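Local coordinates for protein putative invasin (Yersinia pseudotuberculosis IP 31758, PDB 5N40) that probably acts as a surface adhesin in host-cell attachment, built from immunoglobulin-like domains followed by a C-type lectin-like domain, at residues 148-156 against 223-231. The protein carries 1 engineered substitution. Sequence-based numbering, arbitrary orientation.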
ATOM      1  N   VAL A 148      -2.812  -5.885   6.521  1.00 14.57           N
ATOM      2  CA  VAL A 148      -3.637  -6.569   7.513  1.00 13.98           C
ATOM      3  C   VAL A 148      -4.385  -7.769   6.950  1.00 17.02           C
ATOM      4  O   VAL A 148      -5.011  -8.500   7.726  1.00 14.20           O
ATOM      5  CB  VAL A 148      -4.632  -5.597   8.194  1.00 14.16           C
ATOM      6  CG1 VAL A 148      -3.892  -4.512   8.970  1.00 17.12           C
ATOM      7  CG2 VAL A 148      -5.582  -4.980   7.172  1.00 15.86           C
ATOM      8  N   ALA A 149      -4.339  -8.020   5.639  1.00 13.86           N
ATOM      9  CA  ALA A 149      -4.916  -9.234   5.071  1.00 14.85           C
ATOM     10  C   ALA A 149      -4.343  -9.446   3.676  1.00 12.07           C
ATOM     11  O   ALA A 149      -4.000  -8.485   2.987  1.00 12.83           O
ATOM     12  CB  ALA A 149      -6.448  -9.182   4.998  1.00 16.35           C
ATOM     13  N   VAL A 150      -4.237 -10.718   3.280  1.00 12.80           N
ATOM     14  CA  VAL A 150      -3.767 -11.109   1.945  1.00 11.65           C
ATOM     15  C   VAL A 150      -4.510 -12.372   1.546  1.00 13.56           C
ATOM     16  O   VAL A 150      -4.366 -13.411   2.201  1.00 14.84           O
ATOM     17  CB  VAL A 150      -2.247 -11.356   1.898  1.00 17.10           C
ATOM     18  CG1 VAL A 150      -1.802 -11.669   0.459  1.00 14.13           C
ATOM     19  CG2 VAL A 150      -1.469 -10.171   2.437  1.00 16.06           C
ATOM     20  N   VAL A 151      -5.287 -12.314   0.456  1.00 13.00           N
ATOM     21  CA  VAL A 151      -6.082 -13.454   0.014  1.00 13.00           C
ATOM     22  C   VAL A 151      -5.945 -13.614  -1.496  1.00 11.76           C
ATOM     23  O   VAL A 151      -5.597 -12.677  -2.215  1.00 13.07           O
ATOM     24  CB  VAL A 151      -7.578 -13.320   0.383  1.00 16.34           C
ATOM     25  CG1 VAL A 151      -7.755 -13.245   1.900  1.00 15.17           C
ATOM     26  CG2 VAL A 151      -8.208 -12.096  -0.301  1.00 15.93           C
ATOM     27  N   ASN A 152      -6.238 -14.818  -1.969  1.00 11.11           N
ATOM     28  CA  ASN A 152      -6.288 -15.073  -3.404  1.00 12.75           C
ATOM     29  C   ASN A 152      -7.696 -14.728  -3.895  1.00 12.47           C
ATOM     30  O   ASN A 152      -8.439 -14.011  -3.218  1.00 16.80           O
ATOM     31  CB  ASN A 152      -5.831 -16.512  -3.703  1.00 14.25           C
ATOM     32  CG  ASN A 152      -6.808 -17.576  -3.216  1.00 18.07           C
ATOM     33  OD1 ASN A 152      -7.886 -17.281  -2.703  1.00 15.78           O
ATOM     34  ND2 ASN A 152      -6.414 -18.839  -3.377  1.00 17.08           N
ATOM     35  N   ARG A 153      -8.074 -15.190  -5.087  1.00 11.53           N
ATOM     36  CA  ARG A 153      -9.373 -14.836  -5.644  1.00 12.95           C
ATOM     37  C   ARG A 153     -10.508 -15.700  -5.102  1.00 16.53           C
ATOM     38  O   ARG A 153     -11.675 -15.415  -5.394  1.00 14.40           O
ATOM     39  CB  ARG A 153      -9.313 -14.929  -7.174  1.00 13.40           C
ATOM     40  CG  ARG A 153     -10.529 -14.365  -7.867  1.00 14.22           C
ATOM     41  CD  ARG A 153     -10.277 -14.053  -9.337  1.00 13.89           C
ATOM     42  NE  ARG A 153     -11.388 -13.271  -9.872  1.00 14.11           N
ATOM     43  CZ  ARG A 153     -11.409 -12.673 -11.058  1.00 18.14           C
ATOM     44  NH1 ARG A 153     -10.382 -12.763 -11.892  1.00 14.62           N
ATOM     45  NH2 ARG A 153     -12.481 -11.976 -11.408  1.00 19.68           N
ATOM     46  N   GLN A 154     -10.195 -16.726  -4.302  1.00 17.54           N
ATOM     47  CA  GLN A 154     -11.195 -17.598  -3.699  1.00 15.54           C
ATOM     48  C   GLN A 154     -11.247 -17.447  -2.181  1.00 14.90           C
ATOM     49  O   GLN A 154     -11.682 -18.367  -1.481  1.00 19.00           O
ATOM     50  CB  GLN A 154     -10.926 -19.051  -4.087  1.00 14.55           C
ATOM     51  CG  GLN A 154     -10.882 -19.280  -5.599  1.00 16.47           C
ATOM     52  CD  GLN A 154     -12.173 -18.878  -6.278  1.00 18.71           C
ATOM     53  OE1 GLN A 154     -13.253 -18.989  -5.695  1.00 20.53           O
ATOM     54  NE2 GLN A 154     -12.073 -18.401  -7.514  1.00 18.05           N
ATOM     55  N   ASN A 155     -10.819 -16.298  -1.666  1.00 15.50           N
ATOM     56  CA  ASN A 155     -10.880 -15.962  -0.247  1.00 16.65           C
ATOM     57  C   ASN A 155      -9.937 -16.801   0.601  1.00 17.00           C
ATOM     58  O   ASN A 155     -10.123 -16.897   1.814  1.00 22.57           O
ATOM     59  CB  ASN A 155     -12.305 -16.102   0.290  1.00 18.18           C
ATOM     60  CG  ASN A 155     -12.542 -15.266   1.533  1.00 21.99           C
ATOM     61  OD1 ASN A 155     -12.078 -14.131   1.622  1.00 23.74           O
ATOM     62  ND2 ASN A 155     -13.253 -15.829   2.504  1.00 20.33           N
ATOM     63  N   SER A 156      -8.937 -17.412  -0.000  1.00 15.54           N
ATOM     64  CA  SER A 156      -8.003 -18.211   0.787  1.00 18.29           C
ATOM     65  C   SER A 156      -6.835 -17.341   1.238  1.00 17.96           C
ATOM     66  O   SER A 156      -6.297 -16.582   0.427  1.00 13.72           O
ATOM     67  CB  SER A 156      -7.482 -19.395  -0.014  1.00 22.90           C
ATOM     68  OG  SER A 156      -6.666 -20.221   0.803  1.00 25.73           O
ATOM     69  N   ASP A 223      -7.786 -14.193 -16.037  1.00 13.90           N
ATOM     70  CA  ASP A 223      -8.745 -13.262 -15.441  1.00 14.61           C
ATOM     71  C   ASP A 223     -10.120 -13.910 -15.519  1.00 17.36           C
ATOM     72  O   ASP A 223     -10.944 -13.613 -16.389  1.00 17.66           O
ATOM     73  CB  ASP A 223      -8.716 -11.912 -16.146  1.00 14.82           C
ATOM     74  CG  ASP A 223      -9.637 -10.889 -15.487  1.00 18.80           C
ATOM     75  OD1 ASP A 223     -10.069 -11.117 -14.336  1.00 14.85           O
ATOM     76  OD2 ASP A 223      -9.930  -9.853 -16.124  1.00 22.84           O
ATOM     77  N   SER A 224     -10.344 -14.840 -14.598  1.00 15.74           N
ATOM     78  CA  SER A 224     -11.578 -15.605 -14.508  1.00 16.89           C
ATOM     79  C   SER A 224     -11.997 -15.669 -13.051  1.00 17.84           C
ATOM     80  O   SER A 224     -11.157 -15.856 -12.170  1.00 15.65           O
ATOM     81  CB  SER A 224     -11.399 -17.028 -15.047  1.00 19.86           C
ATOM     82  OG  SER A 224     -12.434 -17.874 -14.577  1.00 19.55           O
ATOM     83  N   ALA A 225     -13.296 -15.522 -12.794  1.00 19.68           N
ATOM     84  CA  ALA A 225     -13.782 -15.654 -11.425  1.00 17.00           C
ATOM     85  C   ALA A 225     -13.517 -17.044 -10.856  1.00 17.63           C
ATOM     86  O   ALA A 225     -13.566 -17.216  -9.631  1.00 18.87           O
ATOM     87  CB  ALA A 225     -15.277 -15.332 -11.365  1.00 27.15           C
ATOM     88  N   GLN A 226     -13.226 -18.033 -11.713  1.00 17.14           N
ATOM     89  CA  GLN A 226     -12.924 -19.393 -11.277  1.00 17.36           C
ATOM     90  C   GLN A 226     -11.443 -19.625 -11.018  1.00 15.64           C
ATOM     91  O   GLN A 226     -11.079 -20.702 -10.537  1.00 18.19           O
ATOM     92  CB  GLN A 226     -13.396 -20.409 -12.325  1.00 22.51           C
ATOM     93  CG  GLN A 226     -14.878 -20.362 -12.629  1.00 21.89           C
ATOM     94  CD  GLN A 226     -15.267 -21.360 -13.697  1.00 24.68           C
ATOM     95  OE1 GLN A 226     -15.102 -21.105 -14.892  1.00 22.92           O
ATOM     96  NE2 GLN A 226     -15.785 -22.508 -13.274  1.00 20.01           N
ATOM     97  N   ALA A 227     -10.584 -18.660 -11.335  1.00 14.58           N
ATOM     98  CA  ALA A 227      -9.157 -18.805 -11.089  1.00 15.68           C
ATOM     99  C   ALA A 227      -8.857 -18.731  -9.598  1.00 14.84           C
ATOM    100  O   ALA A 227      -9.592 -18.110  -8.824  1.00 14.11           O
ATOM    101  CB  ALA A 227      -8.375 -17.712 -11.825  1.00 13.43           C
ATOM    102  N   SER A 228      -7.758 -19.374  -9.202  1.00 14.80           N
ATOM    103  CA  SER A 228      -7.329 -19.331  -7.806  1.00 14.87           C
ATOM    104  C   SER A 228      -6.754 -17.965  -7.447  1.00 14.63           C
ATOM    105  O   SER A 228      -7.095 -17.392  -6.405  1.00 13.50           O
ATOM    106  CB  SER A 228      -6.298 -20.428  -7.544  1.00 16.38           C
ATOM    107  OG  SER A 228      -6.883 -21.718  -7.639  1.00 20.53           O
ATOM    108  N   MET A 229      -5.879 -17.438  -8.293  1.00 11.45           N
ATOM    109  CA  MET A 229      -5.221 -16.161  -8.070  1.00 11.54           C
ATOM    110  C   MET A 229      -5.856 -15.074  -8.927  1.00 15.25           C
ATOM    111  O   MET A 229      -6.623 -15.338  -9.860  1.00 14.89           O
ATOM    112  CB  MET A 229      -3.723 -16.267  -8.392  1.00 12.98           C
ATOM    113  CG  MET A 229      -3.054 -17.558  -7.935  1.00 14.50           C
ATOM    114  SD  MET A 229      -3.193 -17.872  -6.162  1.00 16.64           S
ATOM    115  CE  MET A 229      -2.230 -16.521  -5.508  1.00 15.48           C
ATOM    116  N   TRP A 230      -5.495 -13.831  -8.612  1.00 12.77           N
ATOM    117  CA  TRP A 230      -5.884 -12.683  -9.427  1.00 14.39           C
ATOM    118  C   TRP A 230      -4.879 -12.524 -10.564  1.00 12.20           C
ATOM    119  O   TRP A 230      -3.689 -12.315 -10.309  1.00 13.47           O
ATOM    120  CB  TRP A 230      -5.926 -11.417  -8.579  1.00 14.25           C
ATOM    121  CG  TRP A 230      -6.906 -11.456  -7.455  1.00 14.79           C
ATOM    122  CD1 TRP A 230      -6.668 -11.833  -6.161  1.00 15.18           C
ATOM    123  CD2 TRP A 230      -8.281 -11.079  -7.518  1.00 15.35           C
ATOM    124  NE1 TRP A 230      -7.819 -11.716  -5.420  1.00 15.82           N
ATOM    125  CE2 TRP A 230      -8.824 -11.256  -6.231  1.00 14.96           C
ATOM    126  CE3 TRP A 230      -9.110 -10.616  -8.545  1.00 18.14           C
ATOM    127  CZ2 TRP A 230     -10.159 -10.987  -5.944  1.00 19.49           C
ATOM    128  CZ3 TRP A 230     -10.432 -10.344  -8.258  1.00 18.88           C
ATOM    129  CH2 TRP A 230     -10.944 -10.533  -6.970  1.00 19.08           C
ATOM    130  N   GLY A 231      -5.350 -12.589 -11.819  1.00 11.65           N
ATOM    131  CA  GLY A 231      -4.447 -12.665 -12.952  1.00  8.73           C
ATOM    132  C   GLY A 231      -4.906 -11.842 -14.142  1.00 14.13           C
ATOM    133  O   GLY A 231      -6.040 -11.363 -14.196  1.00 14.42           O
TER
HETATM  134  O   HOH W   1      -7.909 -14.056 -11.895  1.00 11.91           O
HETATM  135  O   HOH W   2     -12.734 -10.291 -13.800  1.00 27.96           O
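The side chain of R153 lies between the indole of W230 and the backbone of S224 and A225. It comes from a type I beta turn, N152 to N155, that follows strand 142-151 of the bacterial immunoglobulin-like domain. The partner is the loop 223-231, in the adhesion-domain range, so the contact spans the interface between the immunoglobulin-like and the C-type lectin-like parts of the chain. R153 CG makes a CH-pi contact 3.7 Å from the centroid of the W230 six-membered ring, almost on its normal. The chain then runs extended from CG to NE, with CG anti to the backbone N (chi1 -170°). This lays the guanidinium against the ring near CZ3, offset toward the guanidinium rim, with the planes 15° apart. S224 O and A225 CA lie over the other face of the guanidinium, toward its rim. At the guanidinium edge, NH1 forms a salt bridge with D223 OD1 at 3.0 Å. That oxygen also pairs with R116, and a water links it to R153 NH2. A second water joins R153 NH1 to M229 O and G231 N.

The turn backbone is held too. R153 N donates to S228 O at 2.7 Å. E265 accepts hydrogen bonds from S228 N and M229 N and so holds the 223-231 loop on its own side. N152 OD1 closes an Asx turn with Q154 N and also accepts from S156 N, from the other face of its amide. Q154 bends at chi2 (-59°) and turns its amide toward the second turn, S224 to A227. There NE2 donates to both A225 O and A227 O, each at 2.8 Å and each near the amide plane.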